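Putative uncharacterized protein tcp24 (Actinoplanes teichomyceticus, PDB 4Q38) transfers long aliphatic acyl groups, such as decanoyl, from coenzyme A to the amino sugar of teicoplanin-type glycopeptide antibiotics. Local coordinates at residues T36-D39 with E40-P43; R49-G53 with E54-D58; L63-E67 with L68-E72; G145-D148 with E149-W152; F298-G302 with Q303-E307. All blocks are in the same frame, centred on the assembly; numbering follows the deposited sequence.

Contact 1: T36-D39 with E40-P43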
loop_
_atom_site.group_PDB
_atom_site.type_symbol
_atom_site.label_atom_id
_atom_site.label_comp_id
_atom_site.label_asym_id
_atom_site.label_seq_id
_atom_site.Cartn_x
_atom_site.Cartn_y
_atom_site.Cartn_z
ATOM N N THR A 36 17.734 -13.994 -8.848
ATOM C CA THR A 36 18.082 -14.512 -10.175
ATOM C C THR A 36 17.248 -13.808 -11.239
ATOM O O THR A 36 17.773 -13.369 -12.267
ATOM C CB THR A 36 17.867 -16.039 -10.250
ATOM O OG1 THR A 36 18.710 -16.669 -9.283
ATOM C CG2 THR A 36 18.202 -16.589 -11.638
ATOM N N GLU A 37 15.950 -13.683 -10.978
ATOM C CA GLU A 37 15.064 -12.988 -11.905
ATOM C C GLU A 37 15.535 -11.551 -12.122
ATOM O O GLU A 37 15.565 -11.073 -13.255
ATOM C CB GLU A 37 13.611 -13.026 -11.422
ATOM C CG GLU A 37 12.616 -12.502 -12.453
ATOM C CD GLU A 37 11.188 -12.445 -11.943
ATOM O OE1 GLU A 37 10.895 -13.012 -10.867
ATOM O OE2 GLU A 37 10.349 -11.831 -12.634
ATOM N N LEU A 38 15.919 -10.872 -11.039
ATOM C CA LEU A 38 16.418 -9.500 -11.149
ATOM C C LEU A 38 17.764 -9.442 -11.879
ATOM O O LEU A 38 18.046 -8.484 -12.597
ATOM C CB LEU A 38 16.531 -8.836 -9.774
ATOM C CG LEU A 38 15.247 -8.570 -8.969
ATOM C CD1 LEU A 38 15.525 -7.629 -7.807
ATOM C CD2 LEU A 38 14.150 -7.994 -9.847
ATOM N N ASP A 39 18.594 -10.464 -11.690
ATOM C CA ASP A 39 19.863 -10.534 -12.424
ATOM C C ASP A 39 19.609 -10.631 -13.930
ATOM O O ASP A 39 20.202 -9.886 -14.713
ATOM C CB ASP A 39 20.724 -11.699 -11.928
ATOM C CG ASP A 39 22.123 -11.696 -12.532
ATOM O OD1 ASP A 39 22.730 -10.616 -12.668
ATOM O OD2 ASP A 39 22.617 -12.785 -12.879
ATOM N N GLU A 40 18.701 -11.522 -14.330
ATOM C CA GLU A 40 18.355 -11.667 -15.750
ATOM C C GLU A 40 17.690 -10.424 -16.343
ATOM O O GLU A 40 17.938 -10.075 -17.499
ATOM C CB GLU A 40 17.507 -12.914 -15.978
ATOM C CG GLU A 40 18.356 -14.140 -16.270
ATOM C CD GLU A 40 17.833 -15.401 -15.614
ATOM O OE1 GLU A 40 16.595 -15.546 -15.491
ATOM O OE2 GLU A 40 18.667 -16.249 -15.221
ATOM N N LEU A 41 16.862 -9.750 -15.546
ATOM C CA LEU A 41 16.249 -8.486 -15.961
ATOM C C LEU A 41 17.283 -7.385 -16.211
ATOM O O LEU A 41 17.160 -6.622 -17.168
ATOM C CB LEU A 41 15.241 -8.018 -14.908
ATOM C CG LEU A 41 14.418 -6.757 -15.186
ATOM C CD1 LEU A 41 13.509 -6.910 -16.403
ATOM C CD2 LEU A 41 13.608 -6.420 -13.943
ATOM N N GLY A 42 18.283 -7.298 -15.331
ATOM C CA GLY A 42 19.358 -6.315 -15.467
ATOM C C GLY A 42 18.979 -4.904 -15.046
ATOM O O GLY A 42 17.841 -4.663 -14.622
ATOM N N PRO A 43 19.933 -3.958 -15.156
ATOM C CA PRO A 43 19.717 -2.548 -14.834
ATOM C C PRO A 43 18.698 -1.884 -15.761
ATOM O O PRO A 43 18.479 -2.371 -16.873
ATOM C CB PRO A 43 21.111 -1.925 -15.031
ATOM C CG PRO A 43 21.810 -2.845 -15.972
ATOM C CD PRO A 43 21.320 -4.211 -15.592
#
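This is an i to i+4 backbone contact in the last turn of helix 32-41, joining T36, E37 and L38 to E40, L41 and G42. Three consecutive alpha-helical bonds carry it. E40 N bonds to T36 O at 2.9 Å, L41 N to E37 O at 2.9 Å, and G42 N to L38 O at 3.0 Å. The helix then breaks at G42, whose positive phi (78°) redirects the chain. G42 O is hydrogen-bonded to H95 ND1 of helix 84-98. On the solvent side T36 and E40 lie side by side and point the same way. The E40 chain bends at chi2 (141°), and this carries its carboxylate back along T36. The inner side is apolar: L38 CD2 approaches L41 CD2 at 4.4 Å, a loose contact. Both leucines also lean on helix 84-98, L38 on L89 and A96, L41 on H95. The E37 carboxylate makes salt bridges with R109 and R99. The turn therefore packs the end of one helix against another in the N-terminal part of the chain. On the exposed flank the T36 methyl CG2 touches E40 OE2 at 3.6 Å.

Contact 2: R49-G53 with E54-D58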
loop_
_atom_site.group_PDB
_atom_site.type_symbol
_atom_site.label_atom_id
_atom_site.label_comp_id
_atom_site.label_asym_id
_atom_site.label_seq_id
_atom_site.Cartn_x
_atom_site.Cartn_y
_atom_site.Cartn_z
ATOM N N ARG A 49 18.399 7.260 -10.509
ATOM C CA ARG A 49 18.860 8.487 -9.883
ATOM C C ARG A 49 18.101 8.722 -8.578
ATOM O O ARG A 49 16.868 8.738 -8.566
ATOM C CB ARG A 49 18.661 9.669 -10.837
ATOM C CG ARG A 49 19.286 10.971 -10.370
ATOM C CD ARG A 49 19.023 12.095 -11.363
ATOM N NE ARG A 49 19.245 13.419 -10.777
ATOM C CZ ARG A 49 18.347 14.097 -10.065
ATOM N NH1 ARG A 49 17.146 13.591 -9.828
ATOM N NH2 ARG A 49 18.654 15.291 -9.580
ATOM N N LEU A 50 18.829 8.884 -7.477
ATOM C CA LEU A 50 18.203 9.359 -6.252
ATOM C C LEU A 50 18.368 10.864 -6.129
ATOM O O LEU A 50 19.475 11.386 -6.299
ATOM C CB LEU A 50 18.759 8.661 -5.008
ATOM C CG LEU A 50 18.529 7.159 -4.821
ATOM C CD1 LEU A 50 19.212 6.699 -3.539
ATOM C CD2 LEU A 50 17.047 6.780 -4.820
ATOM N N PRO A 51 17.265 11.573 -5.832
ATOM C CA PRO A 51 17.394 12.972 -5.450
ATOM C C PRO A 51 18.205 13.074 -4.148
ATOM O O PRO A 51 18.131 12.180 -3.296
ATOM C CB PRO A 51 15.945 13.399 -5.206
ATOM C CG PRO A 51 15.253 12.132 -4.806
ATOM C CD PRO A 51 15.882 11.081 -5.676
ATOM N N ARG A 52 18.977 14.146 -4.009
ATOM C CA ARG A 52 19.796 14.360 -2.817
ATOM C C ARG A 52 19.499 15.754 -2.264
ATOM O O ARG A 52 18.965 16.609 -2.973
ATOM C CB ARG A 52 21.297 14.220 -3.148
ATOM C CG ARG A 52 21.694 13.029 -4.024
ATOM C CD ARG A 52 22.042 11.777 -3.221
ATOM N NE ARG A 52 22.505 10.665 -4.060
ATOM C CZ ARG A 52 22.916 9.482 -3.598
ATOM N NH1 ARG A 52 22.936 9.235 -2.295
ATOM N NH2 ARG A 52 23.311 8.533 -4.438
ATOM N N GLY A 53 19.825 15.972 -0.992
ATOM C CA GLY A 53 19.724 17.301 -0.377
ATOM C C GLY A 53 18.336 17.911 -0.388
ATOM O O GLY A 53 17.342 17.225 -0.136
ATOM N N GLU A 54 18.273 19.205 -0.687
ATOM C CA GLU A 54 17.015 19.947 -0.669
ATOM C C GLU A 54 16.027 19.509 -1.752
ATOM O O GLU A 54 14.816 19.649 -1.578
ATOM C CB GLU A 54 17.269 21.455 -0.727
ATOM C CG GLU A 54 17.844 22.022 0.567
ATOM C CD GLU A 54 16.904 21.855 1.747
ATOM O OE1 GLU A 54 17.189 21.014 2.627
ATOM O OE2 GLU A 54 15.866 22.555 1.785
ATOM N N GLU A 55 16.545 18.982 -2.860
ATOM C CA GLU A 55 15.696 18.351 -3.862
ATOM C C GLU A 55 14.973 17.153 -3.241
ATOM O O GLU A 55 13.759 17.026 -3.370
ATOM C CB GLU A 55 16.509 17.898 -5.070
ATOM C CG GLU A 55 15.638 17.347 -6.191
ATOM C CD GLU A 55 16.430 16.705 -7.310
ATOM O OE1 GLU A 55 17.673 16.788 -7.300
ATOM O OE2 GLU A 55 15.806 16.115 -8.209
ATOM N N ALA A 56 15.733 16.291 -2.565
ATOM C CA ALA A 56 15.176 15.128 -1.879
ATOM C C ALA A 56 14.203 15.541 -0.778
ATOM O O ALA A 56 13.144 14.930 -0.621
ATOM C CB ALA A 56 16.284 14.251 -1.317
ATOM N N ARG A 57 14.554 16.587 -0.031
ATOM C CA ARG A 57 13.680 17.092 1.026
ATOM C C ARG A 57 12.376 17.667 0.483
ATOM O O ARG A 57 11.321 17.514 1.105
ATOM C CB ARG A 57 14.400 18.120 1.915
ATOM C CG ARG A 57 15.497 17.533 2.803
ATOM C CD ARG A 57 14.987 16.485 3.801
ATOM N NE ARG A 57 14.041 17.021 4.783
ATOM C CZ ARG A 57 14.376 17.502 5.981
ATOM N NH1 ARG A 57 15.647 17.533 6.369
ATOM N NH2 ARG A 57 13.430 17.959 6.792
ATOM N N ASP A 58 12.448 18.324 -0.674
ATOM C CA ASP A 58 11.254 18.868 -1.316
ATOM C C ASP A 58 10.320 17.741 -1.771
ATOM O O ASP A 58 9.107 17.797 -1.546
ATOM C CB ASP A 58 11.618 19.761 -2.507
ATOM C CG ASP A 58 12.108 21.152 -2.090
ATOM O OD1 ASP A 58 11.966 21.542 -0.909
ATOM O OD2 ASP A 58 12.639 21.861 -2.968
HETATM O O HOH W 1 19.834 15.613 -6.237
#
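E55 OE1 is held by two donors: R49 NH2 at 2.9 Å and a water at 2.7 Å. The site is the first turn of helix 53-62 together with the loop that leads into it. R49 and E55 reach toward each other from opposite directions and form an end-on, two-nitrogen salt bridge. NH2 meets the syn lone pair of OE1. R49 NH1 bonds to E55 OE2 at 3.3 Å. Here OE2 lies in the guanidinium plane, while NH1 lies on the syn side of OE2, 25° out of the carboxylate plane. A further bond from NH2 to OE2 is weak. The two flat groups are turned 35° against each other, so the fit is not fully flat. E55 gets there with CG anti to the backbone N (chi1 -175°) and an extended chain. The water that donates to OE1 accepts from R52 N at 2.8 Å, tying the carboxylate to the loop backbone as well. Next to the bridge P51 CB packs on A56 CB at 4.0 Å, and A56 also rests on V74 of helix 67-76. A regular helical bond, R57 N to G53 O at 2.9 Å, lies in the carbonyl plane. A56 N also bonds to R52 O at 3.3 Å, a long bond, with the donor above the carbonyl plane and not on a lone pair.

Contact 3: L63-E67 with L68-E72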
loop_
_atom_site.group_PDB
_atom_site.type_symbol
_atom_site.label_atom_id
_atom_site.label_comp_id
_atom_site.label_asym_id
_atom_site.label_seq_id
_atom_site.Cartn_x
_atom_site.Cartn_y
_atom_site.Cartn_z
ATOM N N LEU A 63 5.460 14.281 -0.814
ATOM C CA LEU A 63 4.900 12.954 -0.559
ATOM C C LEU A 63 4.439 12.778 0.898
ATOM O O LEU A 63 4.123 11.673 1.330
ATOM C CB LEU A 63 5.922 11.887 -0.967
ATOM C CG LEU A 63 6.376 11.929 -2.435
ATOM C CD1 LEU A 63 7.665 11.144 -2.629
ATOM C CD2 LEU A 63 5.286 11.392 -3.349
ATOM N N GLU A 64 4.404 13.883 1.649
ATOM C CA GLU A 64 3.917 13.904 3.045
ATOM C C GLU A 64 4.640 12.939 4.000
ATOM O O GLU A 64 4.068 12.460 4.978
ATOM C CB GLU A 64 2.393 13.703 3.107
ATOM C CG GLU A 64 1.616 14.773 2.350
ATOM C CD GLU A 64 0.109 14.626 2.446
ATOM O OE1 GLU A 64 -0.391 13.695 3.123
ATOM O OE2 GLU A 64 -0.584 15.460 1.826
ATOM N N VAL A 65 5.901 12.662 3.714
ATOM C CA VAL A 65 6.752 11.926 4.650
ATOM C C VAL A 65 7.034 12.840 5.859
ATOM O O VAL A 65 7.389 13.992 5.670
ATOM C CB VAL A 65 8.044 11.481 3.950
ATOM C CG1 VAL A 65 9.001 10.809 4.928
ATOM C CG2 VAL A 65 7.707 10.539 2.784
ATOM N N PRO A 66 6.830 12.346 7.102
ATOM C CA PRO A 66 7.070 13.246 8.241
ATOM C C PRO A 66 8.516 13.765 8.254
ATOM O O PRO A 66 9.432 13.064 7.802
ATOM C CB PRO A 66 6.791 12.359 9.457
ATOM C CG PRO A 66 5.836 11.316 8.943
ATOM C CD PRO A 66 6.314 11.036 7.540
ATOM N N GLU A 67 8.702 14.986 8.755
ATOM C CA GLU A 67 10.007 15.655 8.735
ATOM C C GLU A 67 11.107 14.797 9.337
ATOM O O GLU A 67 12.194 14.714 8.773
ATOM C CB GLU A 67 9.954 17.024 9.444
ATOM C CG GLU A 67 9.036 18.050 8.779
ATOM C CD GLU A 67 9.436 18.391 7.345
ATOM O OE1 GLU A 67 8.541 18.433 6.471
ATOM O OE2 GLU A 67 10.641 18.624 7.084
ATOM N N LEU A 68 10.818 14.155 10.468
ATOM C CA LEU A 68 11.804 13.319 11.159
ATOM C C LEU A 68 12.363 12.215 10.252
ATOM O O LEU A 68 13.589 12.080 10.101
ATOM C CB LEU A 68 11.208 12.706 12.430
ATOM C CG LEU A 68 12.086 11.722 13.213
ATOM C CD1 LEU A 68 13.328 12.415 13.770
ATOM C CD2 LEU A 68 11.287 11.061 14.326
ATOM N N ASP A 69 11.460 11.436 9.655
ATOM C CA ASP A 69 11.859 10.360 8.743
ATOM C C ASP A 69 12.583 10.887 7.513
ATOM O O ASP A 69 13.584 10.311 7.103
ATOM C CB ASP A 69 10.649 9.521 8.310
ATOM C CG ASP A 69 9.843 9.025 9.485
ATOM O OD1 ASP A 69 9.002 9.791 9.965
ATOM O OD2 ASP A 69 10.045 7.879 9.926
ATOM N N ALA A 70 12.064 11.966 6.927
ATOM C CA ALA A 70 12.641 12.556 5.714
ATOM C C ALA A 70 14.105 12.967 5.915
ATOM O O ALA A 70 14.960 12.684 5.061
ATOM C CB ALA A 70 11.804 13.735 5.240
ATOM N N GLU A 71 14.386 13.615 7.049
ATOM C CA GLU A 71 15.764 13.958 7.435
ATOM C C GLU A 71 16.632 12.720 7.414
ATOM O O GLU A 71 17.718 12.720 6.832
ATOM C CB GLU A 71 15.817 14.526 8.853
ATOM C CG GLU A 71 15.397 15.972 8.999
ATOM C CD GLU A 71 15.337 16.394 10.457
ATOM O OE1 GLU A 71 16.409 16.451 11.100
ATOM O OE2 GLU A 71 14.221 16.654 10.959
ATOM N N GLU A 72 16.149 11.667 8.069
ATOM C CA GLU A 72 16.886 10.415 8.180
ATOM C C GLU A 72 17.077 9.749 6.820
ATOM O O GLU A 72 18.147 9.192 6.528
ATOM C CB GLU A 72 16.189 9.464 9.158
ATOM C CG GLU A 72 16.194 9.961 10.602
ATOM C CD GLU A 72 15.467 9.037 11.568
ATOM O OE1 GLU A 72 14.921 7.992 11.140
ATOM O OE2 GLU A 72 15.451 9.358 12.773
#
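V65 and P66 pack directly on D69 and A70, in the first turn of helix 67-76. V65 CG1 lies 3.8 Å from A70 N and 4.1 Å from A70 CB. The branch is placed there by chi1 of 175°, which sets CG1 anti to the backbone N. The P66 ring touches the D69 carboxylate, with P66 CB 3.4 Å from D69 OD1. P66 is the N-cap residue, and its carbonyl O takes A70 N at 3.0 Å in a nearly straight bond (168°). One residue on, E71 N bonds to E67 O at 3.0 Å. The next shell positions these groups. Helix 53-62 ends just before in a Schellman motif, with E64 at positive phi as the C-prime residue; V65 and P66 then lead into helix 67-76. V65 and A70 both rest on L60. D69 OD2 is salt-bridged to R166 of helix 157-169, which also meets E72. E67 OE2 is held by R57 and R61 of helix 53-62. E67 and D69 sit at the start of helix 67-76, where the helix dipole may stabilise their charge. E67 and E71 carry like charges, and the arginines pairing with E67 probably offset their repulsion. The acidic groups of this turn are thus neutralised by arginines of two other helices, while V65 and A70 make an apolar seam against L60.

Contact 4: G145-D148 with E149-W152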
loop_
_atom_site.group_PDB
_atom_site.type_symbol
_atom_site.label_atom_id
_atom_site.label_comp_id
_atom_site.label_asym_id
_atom_site.label_seq_id
_atom_site.Cartn_x
_atom_site.Cartn_y
_atom_site.Cartn_z
ATOM N N GLY A 145 -2.894 11.711 -19.116
ATOM C CA GLY A 145 -3.666 12.937 -18.929
ATOM C C GLY A 145 -4.193 13.130 -17.518
ATOM O O GLY A 145 -5.111 13.924 -17.307
ATOM N N ILE A 146 -3.617 12.409 -16.555
ATOM C CA ILE A 146 -4.017 12.496 -15.144
ATOM C C ILE A 146 -3.651 13.888 -14.608
ATOM O O ILE A 146 -2.508 14.311 -14.753
ATOM C CB ILE A 146 -3.273 11.448 -14.276
ATOM C CG1 ILE A 146 -3.290 10.044 -14.918
ATOM C CG2 ILE A 146 -3.781 11.449 -12.835
ATOM C CD1 ILE A 146 -4.621 9.343 -14.908
ATOM N N PRO A 147 -4.605 14.599 -13.977
ATOM C CA PRO A 147 -4.244 15.889 -13.367
ATOM C C PRO A 147 -3.123 15.753 -12.337
ATOM O O PRO A 147 -3.069 14.761 -11.587
ATOM C CB PRO A 147 -5.535 16.321 -12.663
ATOM C CG PRO A 147 -6.626 15.602 -13.380
ATOM C CD PRO A 147 -6.028 14.278 -13.778
ATOM N N ASP A 148 -2.237 16.744 -12.302
ATOM C CA ASP A 148 -1.100 16.737 -11.383
ATOM C C ASP A 148 -1.517 16.561 -9.929
ATOM O O ASP A 148 -0.845 15.858 -9.179
ATOM C CB ASP A 148 -0.277 18.019 -11.515
ATOM C CG ASP A 148 0.502 18.093 -12.812
ATOM O OD1 ASP A 148 0.794 17.039 -13.427
ATOM O OD2 ASP A 148 0.843 19.228 -13.213
ATOM N N GLU A 149 -2.615 17.200 -9.531
ATOM C CA GLU A 149 -3.062 17.141 -8.134
ATOM C C GLU A 149 -3.479 15.721 -7.744
ATOM O O GLU A 149 -3.277 15.306 -6.602
ATOM C CB GLU A 149 -4.201 18.132 -7.851
ATOM C CG GLU A 149 -5.527 17.790 -8.527
ATOM C CD GLU A 149 -6.507 18.945 -8.536
ATOM O OE1 GLU A 149 -6.704 19.566 -9.613
ATOM O OE2 GLU A 149 -7.082 19.230 -7.461
ATOM N N VAL A 150 -4.052 14.989 -8.700
ATOM C CA VAL A 150 -4.482 13.606 -8.461
ATOM C C VAL A 150 -3.244 12.716 -8.360
ATOM O O VAL A 150 -3.150 11.882 -7.461
ATOM C CB VAL A 150 -5.457 13.097 -9.555
ATOM C CG1 VAL A 150 -5.744 11.614 -9.379
ATOM C CG2 VAL A 150 -6.754 13.896 -9.522
ATOM N N GLY A 151 -2.299 12.912 -9.279
ATOM C CA GLY A 151 -1.038 12.172 -9.272
ATOM C C GLY A 151 -0.311 12.313 -7.942
ATOM O O GLY A 151 0.083 11.318 -7.334
ATOM N N TRP A 152 -0.137 13.558 -7.489
ATOM C CA TRP A 152 0.517 13.808 -6.202
ATOM C C TRP A 152 -0.273 13.285 -5.028
ATOM O O TRP A 152 0.287 12.615 -4.165
ATOM C CB TRP A 152 0.873 15.294 -6.039
ATOM C CG TRP A 152 2.036 15.681 -6.923
ATOM C CD1 TRP A 152 2.039 16.593 -7.979
ATOM C CD2 TRP A 152 3.406 15.145 -6.881
ATOM N NE1 TRP A 152 3.283 16.669 -8.564
ATOM C CE2 TRP A 152 4.147 15.823 -7.960
ATOM C CE3 TRP A 152 4.076 14.214 -6.079
ATOM C CZ2 TRP A 152 5.494 15.567 -8.207
ATOM C CZ3 TRP A 152 5.433 13.958 -6.345
ATOM C CH2 TRP A 152 6.125 14.622 -7.381
#
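I146 CG2 and V150 CG1 meet at 4.0 Å, their side chains crossing at about a right angle. The chi1 of V150 is 173°, which turns CG1 toward I146 and leaves CG2 for the proline. P147 CB lies 4.2 Å from that CG2. Both I146 and V150 continue into F234 of helix 221-238, and they also touch strand 188-191, I146 at Y189 and V150 at L191. They therefore link this turn to the C-terminal GNAT-like domain. Backbone bonds form the second group. P147 is the N-cap of helix 148-155, and G145 before it closes the preceding helix with a Schellman motif, so two helices are joined by a very short linker. P147 O accepts G151 N at 3.1 Å in a nearly straight bond (N-H...O 170°). V150 N also reaches P147 O, but this bond is weak. The next bond in the turn is W152 N to D148 O, 2.9 Å. Contacts of the aromatic ring make the third group. W152 CD1 comes within 3.2 Å of that same D148 O, obliquely to the ring. The indole is engaged further out in cation-pi contacts with R62 and R138. R138 NH2 also makes a salt bridge with D148 OD1.

Contact 5: F298-G302 with Q303-E307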
loop_
_atom_site.group_PDB
_atom_site.type_symbol
_atom_site.label_atom_id
_atom_site.label_comp_id
_atom_site.label_asym_id
_atom_site.label_seq_id
_atom_site.Cartn_x
_atom_site.Cartn_y
_atom_site.Cartn_z
ATOM N N PHE A 298 -5.006 -1.505 15.337
ATOM C CA PHE A 298 -3.928 -1.309 16.315
ATOM C C PHE A 298 -2.511 -1.279 15.738
ATOM O O PHE A 298 -1.559 -1.035 16.485
ATOM C CB PHE A 298 -3.945 -2.431 17.360
ATOM C CG PHE A 298 -5.243 -2.577 18.096
ATOM C CD1 PHE A 298 -5.607 -1.669 19.089
ATOM C CD2 PHE A 298 -6.089 -3.654 17.824
ATOM C CE1 PHE A 298 -6.802 -1.825 19.785
ATOM C CE2 PHE A 298 -7.286 -3.809 18.519
ATOM C CZ PHE A 298 -7.638 -2.896 19.499
ATOM N N ARG A 299 -2.362 -1.555 14.442
ATOM C CA ARG A 299 -1.043 -1.840 13.845
ATOM C C ARG A 299 -0.336 -2.863 14.725
ATOM O O ARG A 299 0.785 -2.638 15.204
ATOM C CB ARG A 299 -0.190 -0.570 13.682
ATOM C CG ARG A 299 -0.790 0.508 12.789
ATOM C CD ARG A 299 -0.994 0.036 11.355
ATOM N NE ARG A 299 -1.848 0.973 10.623
ATOM C CZ ARG A 299 -2.246 0.812 9.366
ATOM N NH1 ARG A 299 -1.869 -0.258 8.682
ATOM N NH2 ARG A 299 -3.032 1.720 8.795
ATOM N N TYR A 300 -1.023 -3.982 14.929
ATOM C CA TYR A 300 -0.635 -4.994 15.896
ATOM C C TYR A 300 0.743 -5.569 15.607
ATOM O O TYR A 300 1.035 -5.976 14.484
ATOM C CB TYR A 300 -1.675 -6.111 15.916
ATOM C CG TYR A 300 -1.474 -7.122 17.014
ATOM C CD1 TYR A 300 -1.567 -6.748 18.356
ATOM C CD2 TYR A 300 -1.200 -8.457 16.716
ATOM C CE1 TYR A 300 -1.385 -7.673 19.368
ATOM C CE2 TYR A 300 -1.015 -9.391 17.724
ATOM C CZ TYR A 300 -1.108 -8.992 19.046
ATOM O OH TYR A 300 -0.920 -9.912 20.054
ATOM N N ASN A 301 1.582 -5.589 16.633
ATOM C CA ASN A 301 2.904 -6.189 16.543
ATOM C C ASN A 301 3.168 -7.146 17.711
ATOM O O ASN A 301 4.219 -7.094 18.354
ATOM C CB ASN A 301 3.980 -5.096 16.450
ATOM C CG ASN A 301 5.354 -5.647 16.105
ATOM O OD1 ASN A 301 6.363 -5.165 16.613
ATOM N ND2 ASN A 301 5.398 -6.659 15.246
ATOM N N GLY A 302 2.192 -8.010 17.984
ATOM C CA GLY A 302 2.370 -9.111 18.924
ATOM C C GLY A 302 2.210 -8.794 20.398
ATOM O O GLY A 302 2.507 -9.643 21.239
ATOM N N GLN A 303 1.741 -7.588 20.722
ATOM C CA GLN A 303 1.536 -7.182 22.118
ATOM C C GLN A 303 0.524 -8.080 22.835
ATOM O O GLN A 303 -0.335 -8.685 22.184
ATOM C CB GLN A 303 1.049 -5.732 22.220
ATOM C CG GLN A 303 2.001 -4.678 21.676
ATOM C CD GLN A 303 1.695 -4.302 20.237
ATOM O OE1 GLN A 303 1.290 -5.141 19.427
ATOM N NE2 GLN A 303 1.885 -3.030 19.914
ATOM N N PRO A 304 0.623 -8.176 24.178
ATOM C CA PRO A 304 -0.469 -8.778 24.949
ATOM C C PRO A 304 -1.765 -7.982 24.763
ATOM O O PRO A 304 -1.758 -6.753 24.884
ATOM C CB PRO A 304 0.027 -8.698 26.403
ATOM C CG PRO A 304 1.196 -7.769 26.386
ATOM C CD PRO A 304 1.796 -7.884 25.019
ATOM N N LEU A 305 -2.854 -8.690 24.464
ATOM C CA LEU A 305 -4.119 -8.074 24.037
ATOM C C LEU A 305 -4.697 -7.023 24.986
ATOM O O LEU A 305 -5.078 -5.939 24.544
ATOM C CB LEU A 305 -5.177 -9.141 23.719
ATOM C CG LEU A 305 -5.109 -9.962 22.418
ATOM C CD1 LEU A 305 -4.898 -9.079 21.191
ATOM C CD2 LEU A 305 -4.057 -11.064 22.478
ATOM N N ASP A 306 -4.761 -7.332 26.279
ATOM C CA ASP A 306 -5.309 -6.379 27.252
ATOM C C ASP A 306 -4.357 -5.213 27.549
ATOM O O ASP A 306 -4.620 -4.391 28.430
ATOM C CB ASP A 306 -5.787 -7.077 28.539
ATOM C CG ASP A 306 -4.742 -8.000 29.147
ATOM O OD1 ASP A 306 -3.659 -8.189 28.548
ATOM O OD2 ASP A 306 -5.014 -8.546 30.236
ATOM N N GLU A 307 -3.256 -5.148 26.803
ATOM C CA GLU A 307 -2.354 -4.001 26.849
ATOM C C GLU A 307 -2.413 -3.176 25.563
ATOM O O GLU A 307 -1.547 -2.335 25.310
ATOM C CB GLU A 307 -0.926 -4.443 27.180
ATOM C CG GLU A 307 -0.704 -4.652 28.672
ATOM C CD GLU A 307 0.636 -5.285 28.999
ATOM O OE1 GLU A 307 0.705 -6.026 30.004
ATOM O OE2 GLU A 307 1.616 -5.043 28.259
HETATM O O HOH W 2 2.828 -2.214 17.421
#
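Y300 spans the loop between helix 290-298 and helix 313-323 of the GNAT-like domain, reaching Q303 and L305. From CB the ring heads over the turn, with CG anti to the backbone N (chi1 -172°). CD1 lies 3.4 Å from Q303 OE1. CE1 is next to the Q303 backbone, 3.4 Å from Q303 N. The tip then ends on a carbonyl: OH donates to Q303 O at 2.5 Å, a short bond. The carbonyl oxygen is met near the plane of the ring, at its edge. L305 CD2 approaches the same hydroxyl at 4.1 Å. On one ring face sits G302 N, 3.4 Å above the ring plane, over its centre. The Y300 and Q303 side chains slide past each other in opposite directions, ring and amide planes 28° apart. The bend at chi2 of Q303 folds its amide back toward N301. Its OE1 takes N301 N at 2.8 Å, with the donor tilted 22° from the carbonyl plane. Two side chains thus brace the loop at two backbone points. L308 packs on both Y300 and Q303. R299, at positive phi just after the helix, sends its guanidinium to E214 and E295. The Y300 side chain is about 11 Å from bound coenzyme A. Through the other end of the amide, Q303 NE2 donates to a water at 2.8 Å, and that water donates to R299 O.

The five contacts follow one another along the chain from contact 1 to contact 5. All are helix ends or the turns and loops beside them. Contacts 2 and 3 have centres about 12 Å apart and touch through R57, which meets E67, A70 and E71. Contact 3 also touches contact 4, where L63 packs on W152. Contact 1 is apart, its centre about 27 Å from that of contact 2. Segment 54-58 and contacts 3 and 4 belong to the N-acyltransferase N-terminal domain. Contact 4 packs on helix 221-238 and strand 188-191, joining the two parts of the chain. Contact 5, in the GNAT-like domain, comes within about 11 Å of coenzyme A, measured from the Y300 side chain.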